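Local structure of TCP pilus virulence regulatory protein (Vibrio cholerae, 4MLO) at residues I91-S96 / F143-F148; D169-I174 / E207-K212; S175-S180 / C192-T197; W186-I191 / T197-L202; Q238-S243 / S249-V254. The protein probably activates transcription of Vibrio cholerae virulence genes as an AraC-family DNA-binding regulator, and holds palmitoleic acid in an internal pocket. All blocks are in the same frame, centred on the assembly; numbering follows the deposited sequence.

Contact 1: I91-S96 / F143-F148; sequences IRSLKS and FLKVFF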
# COMPACT_ATOMS: atom_id res chain seq x y z
N ILE A 91 -7.74 -10.36 4.61
CA ILE A 91 -8.09 -9.41 5.67
C ILE A 91 -9.48 -9.73 6.22
O ILE A 91 -9.69 -9.75 7.43
CB ILE A 91 -7.99 -7.96 5.15
CG1 ILE A 91 -6.56 -7.64 4.72
CG2 ILE A 91 -8.46 -6.98 6.17
CD1 ILE A 91 -5.50 -7.69 5.84
N ARG A 92 -10.44 -10.00 5.33
CA ARG A 92 -11.79 -10.32 5.80
C ARG A 92 -11.78 -11.55 6.69
O ARG A 92 -12.54 -11.62 7.66
CB ARG A 92 -12.73 -10.50 4.60
N SER A 93 -10.91 -12.52 6.41
CA SER A 93 -10.84 -13.72 7.23
C SER A 93 -10.27 -13.45 8.62
O SER A 93 -10.37 -14.32 9.49
CB SER A 93 -10.02 -14.80 6.52
OG SER A 93 -8.63 -14.67 6.78
N LEU A 94 -9.69 -12.27 8.85
CA LEU A 94 -9.21 -11.88 10.16
C LEU A 94 -10.31 -11.30 11.04
O LEU A 94 -10.06 -11.07 12.23
CB LEU A 94 -8.06 -10.87 10.04
CG LEU A 94 -6.85 -11.31 9.22
CD1 LEU A 94 -5.77 -10.23 9.23
CD2 LEU A 94 -6.28 -12.63 9.75
N LYS A 95 -11.51 -11.09 10.51
CA LYS A 95 -12.53 -10.32 11.22
C LYS A 95 -12.88 -10.97 12.56
O LYS A 95 -13.04 -10.28 13.57
CB LYS A 95 -13.77 -10.17 10.35
N SER A 96 -13.00 -12.30 12.58
CA SER A 96 -13.33 -13.00 13.82
C SER A 96 -12.18 -13.01 14.81
O SER A 96 -12.40 -13.24 16.00
CB SER A 96 -13.73 -14.45 13.50
OG SER A 96 -12.71 -15.10 12.77
N PHE A 143 -2.62 -20.93 11.11
CA PHE A 143 -1.37 -20.29 11.51
C PHE A 143 -1.29 -18.87 10.97
O PHE A 143 -0.89 -17.95 11.69
CB PHE A 143 -0.18 -21.11 11.02
CG PHE A 143 1.15 -20.49 11.33
CD1 PHE A 143 1.63 -19.42 10.61
CD2 PHE A 143 1.94 -21.01 12.34
CE1 PHE A 143 2.87 -18.86 10.89
CE2 PHE A 143 3.16 -20.46 12.65
CZ PHE A 143 3.64 -19.37 11.91
N LEU A 144 -1.65 -18.68 9.70
CA LEU A 144 -1.47 -17.37 9.08
C LEU A 144 -2.44 -16.37 9.66
O LEU A 144 -2.07 -15.21 9.92
CB LEU A 144 -1.63 -17.47 7.57
CG LEU A 144 -0.55 -18.30 6.88
CD1 LEU A 144 -0.99 -18.67 5.49
CD2 LEU A 144 0.76 -17.53 6.84
N LYS A 145 -3.69 -16.79 9.90
CA LYS A 145 -4.66 -15.86 10.48
C LYS A 145 -4.24 -15.45 11.89
O LYS A 145 -4.32 -14.27 12.26
CB LYS A 145 -6.05 -16.48 10.48
CG LYS A 145 -6.66 -16.59 9.08
CD LYS A 145 -8.09 -17.16 9.08
CE LYS A 145 -8.09 -18.63 9.44
NZ LYS A 145 -9.43 -19.23 9.27
N VAL A 146 -3.76 -16.41 12.69
CA VAL A 146 -3.32 -16.09 14.05
C VAL A 146 -2.09 -15.21 14.02
O VAL A 146 -1.98 -14.24 14.78
CB VAL A 146 -3.08 -17.39 14.85
CG1 VAL A 146 -2.46 -17.08 16.21
CG2 VAL A 146 -4.39 -18.14 15.04
N PHE A 147 -1.13 -15.54 13.15
CA PHE A 147 0.11 -14.75 13.07
C PHE A 147 -0.19 -13.30 12.70
O PHE A 147 0.25 -12.36 13.39
CB PHE A 147 1.06 -15.36 12.05
CG PHE A 147 2.34 -14.59 11.89
CD1 PHE A 147 3.41 -14.84 12.71
CD2 PHE A 147 2.44 -13.58 10.96
CE1 PHE A 147 4.58 -14.12 12.59
CE2 PHE A 147 3.61 -12.86 10.84
CZ PHE A 147 4.67 -13.14 11.66
N PHE A 148 -0.97 -13.08 11.63
CA PHE A 148 -1.20 -11.73 11.13
C PHE A 148 -2.18 -10.94 12.00
O PHE A 148 -1.99 -9.73 12.16
CB PHE A 148 -1.66 -11.79 9.68
CG PHE A 148 -0.53 -11.92 8.72
CD1 PHE A 148 0.17 -10.80 8.31
CD2 PHE A 148 -0.14 -13.17 8.25
CE1 PHE A 148 1.24 -10.91 7.40
CE2 PHE A 148 0.93 -13.29 7.35
CZ PHE A 148 1.61 -12.17 6.93

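Contact 2: D169-I174 / E207-K212; sequences DAMEKI and ESRGVK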
# COMPACT_ATOMS: atom_id res chain seq x y z
N ASP A 169 -15.86 2.61 6.40
CA ASP A 169 -15.16 3.88 6.27
C ASP A 169 -15.51 4.55 4.95
O ASP A 169 -15.58 3.89 3.91
CB ASP A 169 -13.66 3.60 6.34
CG ASP A 169 -12.83 4.84 6.26
OD1 ASP A 169 -12.61 5.49 7.29
OD2 ASP A 169 -12.39 5.16 5.14
N ALA A 170 -15.68 5.88 4.98
CA ALA A 170 -16.09 6.62 3.78
C ALA A 170 -15.02 6.61 2.70
O ALA A 170 -15.34 6.62 1.51
CB ALA A 170 -16.43 8.06 4.12
N MET A 171 -13.73 6.57 3.07
CA MET A 171 -12.72 6.51 2.04
C MET A 171 -12.78 5.20 1.29
O MET A 171 -12.57 5.16 0.07
CB MET A 171 -11.32 6.71 2.62
CG MET A 171 -10.22 6.76 1.55
SD MET A 171 -10.33 8.21 0.44
CE MET A 171 -8.94 7.86 -0.65
N GLU A 172 -13.03 4.11 2.01
CA GLU A 172 -13.18 2.82 1.35
C GLU A 172 -14.40 2.84 0.42
O GLU A 172 -14.36 2.29 -0.68
CB GLU A 172 -13.28 1.71 2.40
CG GLU A 172 -13.80 0.38 1.87
CD GLU A 172 -12.86 -0.32 0.93
OE1 GLU A 172 -11.65 0.03 0.88
OE2 GLU A 172 -13.34 -1.24 0.23
N LYS A 173 -15.48 3.52 0.83
CA LYS A 173 -16.64 3.61 -0.06
C LYS A 173 -16.28 4.36 -1.34
O LYS A 173 -16.67 3.93 -2.44
CB LYS A 173 -17.80 4.30 0.65
CG LYS A 173 -18.48 3.46 1.71
CD LYS A 173 -19.67 4.23 2.28
CE LYS A 173 -20.23 3.56 3.52
NZ LYS A 173 -20.62 2.15 3.25
N ILE A 174 -15.58 5.48 -1.22
CA ILE A 174 -15.17 6.24 -2.41
C ILE A 174 -14.25 5.42 -3.29
O ILE A 174 -14.46 5.30 -4.49
CB ILE A 174 -14.49 7.55 -1.98
CG1 ILE A 174 -15.47 8.48 -1.22
CG2 ILE A 174 -13.83 8.23 -3.18
CD1 ILE A 174 -14.74 9.63 -0.56
N GLU A 207 -9.41 15.92 1.79
CA GLU A 207 -8.69 17.00 2.47
C GLU A 207 -7.66 16.46 3.44
O GLU A 207 -6.52 16.95 3.48
CB GLU A 207 -9.67 17.89 3.22
CG GLU A 207 -10.47 18.81 2.31
CD GLU A 207 -11.56 19.59 3.05
OE1 GLU A 207 -11.78 19.33 4.25
OE2 GLU A 207 -12.18 20.45 2.39
N SER A 208 -8.03 15.44 4.22
CA SER A 208 -7.14 14.89 5.24
C SER A 208 -6.00 14.11 4.63
O SER A 208 -4.97 13.92 5.27
CB SER A 208 -7.94 13.99 6.19
OG SER A 208 -8.33 12.77 5.54
N ARG A 209 -6.14 13.71 3.38
CA ARG A 209 -5.11 13.00 2.63
C ARG A 209 -4.35 13.92 1.68
O ARG A 209 -3.47 13.45 0.94
CB ARG A 209 -5.74 11.84 1.88
CG ARG A 209 -6.23 10.73 2.81
CD ARG A 209 -6.95 9.60 2.11
NE ARG A 209 -7.29 8.51 3.03
CZ ARG A 209 -8.34 8.51 3.85
NH1 ARG A 209 -8.59 7.48 4.65
NH2 ARG A 209 -9.17 9.55 3.84
N GLY A 210 -4.65 15.21 1.68
CA GLY A 210 -3.85 16.17 0.93
C GLY A 210 -4.01 16.14 -0.57
O GLY A 210 -3.08 16.51 -1.29
N VAL A 211 -5.18 15.69 -1.10
CA VAL A 211 -5.37 15.58 -2.53
C VAL A 211 -6.67 16.25 -2.93
O VAL A 211 -7.64 16.24 -2.17
CB VAL A 211 -5.41 14.13 -3.07
CG1 VAL A 211 -4.02 13.54 -3.10
CG2 VAL A 211 -6.39 13.27 -2.26
N LYS A 212 -6.67 16.81 -4.12
CA LYS A 212 -7.90 17.22 -4.77
C LYS A 212 -8.43 16.06 -5.61
O LYS A 212 -7.75 15.05 -5.81
CB LYS A 212 -7.67 18.47 -5.60
CG LYS A 212 -7.41 19.73 -4.76
CD LYS A 212 -6.98 20.88 -5.65
O HOH W 1 -10.97 7.49 6.40

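Contact 3: S175-S180 / C192-T197; sequences SCLVKS and CGELRT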
# COMPACT_ATOMS: atom_id res chain seq x y z
N SER A 175 -13.18 4.87 -2.70
CA SER A 175 -12.20 4.10 -3.46
C SER A 175 -12.82 2.89 -4.13
O SER A 175 -12.52 2.58 -5.28
CB SER A 175 -11.06 3.68 -2.54
OG SER A 175 -10.53 4.82 -1.87
N CYS A 176 -13.69 2.16 -3.40
CA CYS A 176 -14.33 0.98 -3.95
C CYS A 176 -15.19 1.33 -5.15
O CYS A 176 -15.22 0.61 -6.16
CB CYS A 176 -15.18 0.33 -2.87
SG CYS A 176 -15.86 -1.24 -3.30
N LEU A 177 -15.91 2.42 -5.05
CA LEU A 177 -16.73 2.89 -6.15
C LEU A 177 -15.88 3.19 -7.38
O LEU A 177 -16.17 2.72 -8.48
CB LEU A 177 -17.51 4.11 -5.69
CG LEU A 177 -18.30 4.85 -6.76
CD1 LEU A 177 -19.48 3.96 -7.23
CD2 LEU A 177 -18.82 6.19 -6.22
N VAL A 178 -14.78 3.94 -7.20
CA VAL A 178 -13.95 4.29 -8.35
C VAL A 178 -13.37 3.03 -8.98
O VAL A 178 -13.30 2.90 -10.22
CB VAL A 178 -12.84 5.26 -7.89
CG1 VAL A 178 -11.83 5.50 -9.01
CG2 VAL A 178 -13.44 6.59 -7.47
N LYS A 179 -12.92 2.10 -8.14
CA LYS A 179 -12.31 0.86 -8.61
C LYS A 179 -13.31 -0.07 -9.27
O LYS A 179 -12.88 -1.00 -9.96
CB LYS A 179 -11.65 0.13 -7.45
CG LYS A 179 -10.43 0.82 -6.91
CD LYS A 179 -9.60 -0.12 -6.10
CE LYS A 179 -10.08 -0.28 -4.70
NZ LYS A 179 -9.00 -0.86 -3.83
N SER A 180 -14.61 0.15 -9.07
CA SER A 180 -15.62 -0.65 -9.74
C SER A 180 -15.81 -0.28 -11.20
O SER A 180 -16.41 -1.06 -11.96
CB SER A 180 -16.95 -0.52 -8.99
OG SER A 180 -17.65 0.70 -9.28
N CYS A 192 -21.04 11.77 -4.87
CA CYS A 192 -22.08 12.13 -3.92
C CYS A 192 -23.37 11.41 -4.25
O CYS A 192 -24.08 10.93 -3.35
CB CYS A 192 -22.33 13.63 -3.91
SG CYS A 192 -20.91 14.57 -3.32
N GLY A 193 -23.66 11.32 -5.55
CA GLY A 193 -24.88 10.65 -6.00
C GLY A 193 -24.85 9.17 -5.72
O GLY A 193 -25.85 8.60 -5.23
N GLU A 194 -23.73 8.51 -6.01
CA GLU A 194 -23.65 7.06 -5.81
C GLU A 194 -23.66 6.68 -4.33
O GLU A 194 -24.29 5.70 -3.95
CB GLU A 194 -22.39 6.48 -6.46
CG GLU A 194 -22.35 6.55 -7.98
CD GLU A 194 -23.14 5.46 -8.68
OE1 GLU A 194 -22.99 5.37 -9.91
OE2 GLU A 194 -23.91 4.71 -8.02
N LEU A 195 -22.99 7.46 -3.48
CA LEU A 195 -22.90 7.16 -2.07
C LEU A 195 -24.07 7.77 -1.29
O LEU A 195 -24.21 7.51 -0.08
CB LEU A 195 -21.58 7.68 -1.51
CG LEU A 195 -20.33 7.06 -2.12
CD1 LEU A 195 -19.16 7.55 -1.26
CD2 LEU A 195 -20.28 5.55 -2.20
N ARG A 196 -24.92 8.54 -1.98
CA ARG A 196 -26.00 9.32 -1.34
C ARG A 196 -25.50 10.01 -0.07
O ARG A 196 -26.10 9.91 1.01
CB ARG A 196 -27.22 8.43 -1.01
CG ARG A 196 -28.01 7.97 -2.23
CD ARG A 196 -27.34 6.84 -2.97
NE ARG A 196 -28.27 6.25 -3.94
CZ ARG A 196 -28.00 5.28 -4.80
NH1 ARG A 196 -26.77 4.79 -4.90
NH2 ARG A 196 -28.97 4.80 -5.59
N THR A 197 -24.35 10.69 -0.19
CA THR A 197 -23.72 11.40 0.91
C THR A 197 -23.24 12.73 0.35
O THR A 197 -22.82 12.77 -0.81
CB THR A 197 -22.53 10.60 1.50
OG1 THR A 197 -22.94 9.28 1.87
CG2 THR A 197 -21.95 11.27 2.69

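Contact 4: W186-I191 / T197-L202; sequences WRWADI and TNRMIL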
# COMPACT_ATOMS: atom_id res chain seq x y z
N TRP A 186 -15.25 10.06 -13.82
CA TRP A 186 -15.70 10.40 -12.47
C TRP A 186 -15.57 11.90 -12.20
O TRP A 186 -14.56 12.53 -12.51
CB TRP A 186 -14.89 9.66 -11.41
CG TRP A 186 -15.05 8.19 -11.40
CD1 TRP A 186 -14.13 7.29 -11.83
CD2 TRP A 186 -16.16 7.45 -10.94
NE1 TRP A 186 -14.61 6.00 -11.64
CE2 TRP A 186 -15.85 6.08 -11.10
CE3 TRP A 186 -17.42 7.81 -10.42
CZ2 TRP A 186 -16.73 5.07 -10.75
CZ3 TRP A 186 -18.27 6.80 -10.06
CH2 TRP A 186 -17.92 5.44 -10.23
N ARG A 187 -16.63 12.44 -11.60
CA ARG A 187 -16.69 13.80 -11.09
C ARG A 187 -17.26 13.74 -9.67
O ARG A 187 -17.88 12.76 -9.27
CB ARG A 187 -17.64 14.65 -11.96
CG ARG A 187 -17.36 14.68 -13.45
CD ARG A 187 -18.65 14.99 -14.27
NE ARG A 187 -19.77 14.08 -13.96
CZ ARG A 187 -20.99 14.16 -14.50
NH1 ARG A 187 -21.25 15.10 -15.40
NH2 ARG A 187 -21.94 13.31 -14.16
N TRP A 188 -17.09 14.83 -8.90
CA TRP A 188 -17.53 14.79 -7.51
C TRP A 188 -19.01 14.48 -7.41
O TRP A 188 -19.42 13.82 -6.46
CB TRP A 188 -17.22 16.13 -6.84
CG TRP A 188 -16.14 16.10 -5.84
CD1 TRP A 188 -14.99 16.86 -5.86
CD2 TRP A 188 -16.11 15.36 -4.62
NE1 TRP A 188 -14.27 16.63 -4.73
CE2 TRP A 188 -14.91 15.71 -3.95
CE3 TRP A 188 -16.97 14.46 -4.02
CZ2 TRP A 188 -14.56 15.16 -2.73
CZ3 TRP A 188 -16.63 13.91 -2.81
CH2 TRP A 188 -15.43 14.28 -2.15
N ALA A 189 -19.82 14.96 -8.37
CA ALA A 189 -21.25 14.76 -8.25
C ALA A 189 -21.59 13.29 -8.33
O ALA A 189 -22.54 12.83 -7.68
CB ALA A 189 -22.01 15.53 -9.34
N ASP A 190 -20.84 12.53 -9.13
CA ASP A 190 -21.09 11.10 -9.23
C ASP A 190 -20.83 10.40 -7.91
O ASP A 190 -21.54 9.46 -7.55
CB ASP A 190 -20.19 10.48 -10.30
CG ASP A 190 -20.37 11.08 -11.63
OD1 ASP A 190 -19.36 11.52 -12.23
OD2 ASP A 190 -21.50 11.08 -12.14
N ILE A 191 -19.79 10.82 -7.19
CA ILE A 191 -19.49 10.20 -5.91
C ILE A 191 -20.59 10.51 -4.91
O ILE A 191 -21.01 9.62 -4.14
CB ILE A 191 -18.12 10.69 -5.41
CG1 ILE A 191 -17.02 10.48 -6.47
CG2 ILE A 191 -17.74 10.05 -4.08
CD1 ILE A 191 -16.72 9.06 -6.83
N THR A 197 -24.35 10.69 -0.19
CA THR A 197 -23.72 11.40 0.91
C THR A 197 -23.24 12.73 0.35
O THR A 197 -22.82 12.77 -0.81
CB THR A 197 -22.53 10.60 1.50
OG1 THR A 197 -22.94 9.28 1.87
CG2 THR A 197 -21.95 11.27 2.69
N ASN A 198 -23.37 13.81 1.13
CA ASN A 198 -23.06 15.12 0.56
C ASN A 198 -21.58 15.44 0.65
O ASN A 198 -20.79 14.74 1.29
CB ASN A 198 -23.92 16.24 1.20
CG ASN A 198 -23.67 16.42 2.69
OD1 ASN A 198 -22.53 16.44 3.15
ND2 ASN A 198 -24.74 16.64 3.45
N ARG A 199 -21.19 16.48 -0.12
CA ARG A 199 -19.80 16.89 -0.28
C ARG A 199 -19.23 17.39 1.03
O ARG A 199 -18.05 17.15 1.34
CB ARG A 199 -19.77 17.99 -1.35
CG ARG A 199 -18.41 18.67 -1.54
CD ARG A 199 -17.48 17.78 -2.32
NE ARG A 199 -16.39 18.58 -2.91
CZ ARG A 199 -16.44 19.18 -4.09
NH1 ARG A 199 -15.39 19.88 -4.51
NH2 ARG A 199 -17.51 19.11 -4.87
N MET A 200 -20.05 18.07 1.83
CA MET A 200 -19.55 18.60 3.11
C MET A 200 -18.97 17.48 3.98
O MET A 200 -17.97 17.69 4.67
CB MET A 200 -20.68 19.32 3.84
CG MET A 200 -20.31 19.89 5.20
SD MET A 200 -19.18 21.28 5.07
CE MET A 200 -20.29 22.52 4.36
N ILE A 201 -19.55 16.28 3.91
CA ILE A 201 -19.10 15.11 4.66
C ILE A 201 -17.98 14.39 3.94
O ILE A 201 -16.95 14.05 4.54
CB ILE A 201 -20.31 14.18 4.90
CG1 ILE A 201 -21.28 14.86 5.85
CG2 ILE A 201 -19.87 12.83 5.46
CD1 ILE A 201 -22.59 14.11 6.00
N LEU A 202 -18.14 14.15 2.64
CA LEU A 202 -17.17 13.31 1.94
C LEU A 202 -15.84 14.01 1.72
O LEU A 202 -14.81 13.32 1.59
CB LEU A 202 -17.70 12.87 0.57
CG LEU A 202 -18.87 11.89 0.65
CD1 LEU A 202 -19.27 11.55 -0.75
CD2 LEU A 202 -18.50 10.63 1.44

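Contact 5: Q238-S243 / S249-V254; sequences QIAYQS and SYFSTV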
# COMPACT_ATOMS: atom_id res chain seq x y z
N GLN A 238 -1.69 -0.09 -24.18
CA GLN A 238 -2.85 -0.80 -23.65
C GLN A 238 -3.03 -0.56 -22.15
O GLN A 238 -4.15 -0.38 -21.66
CB GLN A 238 -2.73 -2.28 -23.94
CG GLN A 238 -3.93 -3.10 -23.50
CD GLN A 238 -3.97 -4.45 -24.16
OE1 GLN A 238 -4.91 -4.78 -24.90
NE2 GLN A 238 -2.95 -5.24 -23.93
N ILE A 239 -1.92 -0.54 -21.40
CA ILE A 239 -2.00 -0.33 -19.96
C ILE A 239 -2.61 1.04 -19.68
O ILE A 239 -3.47 1.20 -18.81
CB ILE A 239 -0.59 -0.47 -19.34
CG1 ILE A 239 -0.12 -1.92 -19.43
CG2 ILE A 239 -0.53 0.02 -17.88
CD1 ILE A 239 1.41 -2.10 -19.25
N ALA A 240 -2.14 2.05 -20.40
CA ALA A 240 -2.62 3.42 -20.17
C ALA A 240 -4.12 3.49 -20.37
O ALA A 240 -4.83 4.09 -19.56
CB ALA A 240 -1.93 4.38 -21.11
N TYR A 241 -4.63 2.86 -21.42
CA TYR A 241 -6.06 2.98 -21.74
C TYR A 241 -6.90 2.10 -20.83
O TYR A 241 -7.99 2.51 -20.38
CB TYR A 241 -6.30 2.65 -23.22
CG TYR A 241 -5.97 3.83 -24.15
CD1 TYR A 241 -4.76 3.90 -24.82
CD2 TYR A 241 -6.84 4.91 -24.27
CE1 TYR A 241 -4.45 4.99 -25.63
CE2 TYR A 241 -6.54 6.00 -25.07
CZ TYR A 241 -5.34 6.05 -25.75
OH TYR A 241 -5.02 7.13 -26.55
N GLN A 242 -6.41 0.90 -20.49
CA GLN A 242 -7.13 0.02 -19.58
C GLN A 242 -7.28 0.67 -18.21
O GLN A 242 -8.27 0.44 -17.51
CB GLN A 242 -6.39 -1.32 -19.49
CG GLN A 242 -7.06 -2.36 -18.63
CD GLN A 242 -7.99 -3.29 -19.39
OE1 GLN A 242 -7.88 -3.43 -20.61
NE2 GLN A 242 -8.89 -3.95 -18.65
N SER A 243 -6.32 1.48 -17.80
CA SER A 243 -6.32 2.09 -16.50
C SER A 243 -7.10 3.39 -16.45
O SER A 243 -7.16 3.99 -15.37
CB SER A 243 -4.88 2.38 -16.09
OG SER A 243 -4.12 1.18 -16.07
N SER A 249 0.46 9.73 -23.09
CA SER A 249 1.26 10.83 -22.56
C SER A 249 0.77 11.23 -21.18
O SER A 249 1.56 11.51 -20.28
CB SER A 249 1.22 12.02 -23.52
OG SER A 249 1.91 11.70 -24.72
N TYR A 250 -0.54 11.25 -20.98
CA TYR A 250 -1.09 11.59 -19.67
C TYR A 250 -0.69 10.56 -18.63
O TYR A 250 -0.20 10.90 -17.55
CB TYR A 250 -2.61 11.69 -19.80
CG TYR A 250 -3.31 12.39 -18.65
CD1 TYR A 250 -3.96 13.60 -18.85
CD2 TYR A 250 -3.36 11.83 -17.40
CE1 TYR A 250 -4.61 14.23 -17.80
CE2 TYR A 250 -3.99 12.48 -16.34
CZ TYR A 250 -4.60 13.66 -16.55
OH TYR A 250 -5.21 14.28 -15.49
N PHE A 251 -0.89 9.28 -18.96
CA PHE A 251 -0.45 8.18 -18.12
C PHE A 251 1.02 8.32 -17.74
O PHE A 251 1.36 8.27 -16.56
CB PHE A 251 -0.67 6.86 -18.84
CG PHE A 251 0.03 5.69 -18.20
CD1 PHE A 251 -0.26 5.31 -16.90
CD2 PHE A 251 0.97 4.93 -18.92
CE1 PHE A 251 0.35 4.20 -16.33
CE2 PHE A 251 1.54 3.86 -18.34
CZ PHE A 251 1.24 3.49 -17.06
N SER A 252 1.88 8.49 -18.73
CA SER A 252 3.32 8.57 -18.45
C SER A 252 3.64 9.71 -17.52
O SER A 252 4.47 9.57 -16.61
CB SER A 252 4.11 8.74 -19.76
OG SER A 252 3.85 7.67 -20.64
N THR A 253 3.01 10.87 -17.73
CA THR A 253 3.29 12.05 -16.92
C THR A 253 2.89 11.83 -15.45
O THR A 253 3.65 12.11 -14.51
CB THR A 253 2.55 13.25 -17.51
OG1 THR A 253 2.99 13.51 -18.85
CG2 THR A 253 2.87 14.46 -16.70
N VAL A 254 1.67 11.32 -15.23
CA VAL A 254 1.24 11.01 -13.87
C VAL A 254 2.09 9.90 -13.23
O VAL A 254 2.39 9.97 -12.04
CB VAL A 254 -0.26 10.65 -13.87
CG1 VAL A 254 -0.71 10.30 -12.47
CG2 VAL A 254 -1.07 11.82 -14.44

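Contact 1: I91-S96 / F143-F148
Leu94 and Ser93 meet Lys145 where the short helix 88-93 and the residue after it meet the long helix 141-159, both within the cupin-like N-terminal region of this AraC-family regulator. The contact is small, with no hydrogen bond across it. Its apolar part belongs to Leu94: chi1 (-57°) sets CG anti to the carbonyl carbon, and the branch end then reaches the long helix. Leu94 CD2 rests against the backbone and root of Lys145, 3.6 Å from Lys145 O and 3.9 Å from Lys145 CB. The other branch reaches the next turn more loosely, Leu94 CD1 lying 4.4 Å from Phe148 CB. The ring of Phe148 continues away from this site, to Phe7 and Phe90, while Phe152 of the same helix also touches Leu94. Two polar atoms have partners close by: Lys145 O accepts from Ser149 OG, and Ser93 OG is hydrogen-bonded to Phe90 O. What remains is van der Waals contact between Ser93 and the methylenes of Lys145. With chi1 at -71° and an extended chi2, the lysine runs CG and CD alongside the serine, Lys145 CD lying 3.4 Å from Ser93 OG and 3.7 Å from Ser93 O.

Contact 2: D169-I174 / E207-K212
The guanidinium of Arg209 carries Met171 on one face, with Met171 CG over its centre and 3.4 Å from Arg209 CZ, and has water 1 at its edge, in plane. The methionine chain slants across the arginine: Met171 CB sits 3.5 Å from Arg209 NH1, and Met171 CE is 3.8 Å from Arg209 CD. Met171 gets there with CG anti to its backbone N (chi1 -176°) and a bend at chi2 (66°), which takes SD and CE across toward Arg209 CD. Water 1 is a bridge, accepting from Arg209 NH1 at 3.0 Å and donating to Asp169 OD1 at 2.7 Å. Asp169 OD2, 4.5 Å from Arg209 NH1, lies well out of the guanidinium plane, so the two charges feel each other without a direct bond. That oxygen instead caps helix 170-180, through weak bonds from Met171 N and Glu172 N. Arg209 itself follows helix 199-207, just before the Schellman motif completed by Gly210, and its NH2 makes a salt bridge to Glu205. With Glu205 at NH2, a water-linked carboxylate at NH1 and a methionine on its face, the guanidinium is probably fixed in rotation and its charge well compensated.

Contact 3: S175-S180 / C192-T197
Helix 188-195, which with helix 199-207 probably forms the first helix-turn-helix of the AraC-type DNA-binding domain, leans on helix 170-180 through Leu177, Glu194 and Leu195. Leu177, its CG anti to the backbone N (chi1 173°), brings both methyls to the aliphatic root of Glu194: Leu177 CD2 is 3.6 Å from Glu194 CB, and Leu177 CD1 is 3.9 Å from Glu194 CG. The two side chains cross at about a right angle. The glutamate bends at chi2 (-80°), and its carboxylate leaves for a salt bridge with Arg184. Leu177 CD2 makes a looser contact with Leu195 CD2 at 4.3 Å. Leu177 O takes two donors of Ser180, OG at 2.6 Å in the carbonyl plane on a lone pair, and the backbone N. The other segment turns at Arg196 (positive phi); Thr197 N bonds to Cys192 O, and Arg196 N weakly to Gly193 O. Those bonds make a Schellman motif, which ends the helix and leads into the turn of what is probably a helix-turn-helix.

Contact 4: W186-I191 / T197-L202
Trp188 and Arg199 stack between helices 188-195 and 199-207, very likely the first of the two helix-turn-helix motifs found in AraC-family DNA-binding domains. The guanidinium lies flat on the indole, planes 8° apart, with Arg199 CZ 3.4 Å from the centroid of the five-membered ring: a cation-pi contact over the face. Arg199 CD follows over the six-membered ring, 3.6 Å from its centroid, as a CH-pi contact. Leu202 approaches the edge of the indole, near its plane, with Leu202 CB 3.7 Å from Trp188 CZ3, while Leu202 CD1 touches Ile191 CG2 at 4.0 Å. A bend at chi2 (76°) folds the arginine back over the ring. Further out, Phe213 also meets the indole. Both helix starts are tied down: Asn198 OD1 caps the second helix by accepting from Ile201 N. At the first, Arg187 grips Asp190 side-on in a two-pronged salt bridge, NE to OD1 and NH2 to OD2, the latter hydrogen bond nearly straight at 3.0 Å, while Arg187 N bonds to Asp190 OD1 at 2.9 Å.

Contact 5: Q238-S243 / S249-V254
Ile239 O accepts two donors of Ser243, the hydroxyl OG at 2.8 Å and the backbone N at 3.0 Å, from opposite faces of its carbonyl plane, so the last turn of helix 236-242 is fastened twice. The side chain of the same isoleucine touches Phe251 of helix 248-259 through one branch, Ile239 CG2 lying 4.0 Å from Phe251 CZ. Ala240 provides the closer approach: its CB lies 3.6 Å from Phe251 CB, and its CA sits over one face of the phenyl group, 4.3 Å from the centroid, a CH-pi contact offset toward the rim. Phe251 takes up this place with CG anti to its backbone N (chi1 167°), which carries the ring across to the neighbouring helix. The small alanine lets the backbones come near, 5.6 Å between Ala240 CA and Phe251 CA. Phe245 also meets the ring, and Ser225 of helix 213-230 touches the Phe251 side chain; all three residues of the contact are buried. In helix 248-259, Thr253 OG1 and N likewise share Ser249 O. An aromatic residue of one helix laid over an alanine of the other is part of the buried packing between the two helices of this AraC-family helix-turn-helix.

Contacts 2, 3 and 4 form one continuous cluster, with centres about 8 to 11 Å apart. Helix 170-180 serves both contact 2 and contact 3, helix 188-195 both contact 3 and contact 4, and Thr197 belongs to the last two. Ile174 of contact 2 packs on Leu195 of contact 3 and Ile191 of contact 4, while Leu177 CD2 lies 3.6 Å from Ile191 CD1. Contact 5, in the AraC-family helix-turn-helix, stands apart, its centre about 23 to 25 Å from those of these three. The centre of contact 1, in the cupin-like region, is about 36 Å from that of contact 5, across the centre of the chain. The side chain of Phe251 lies about 12 Å from the palmitoleic acid, and Met259, in the same helix, lines that pocket.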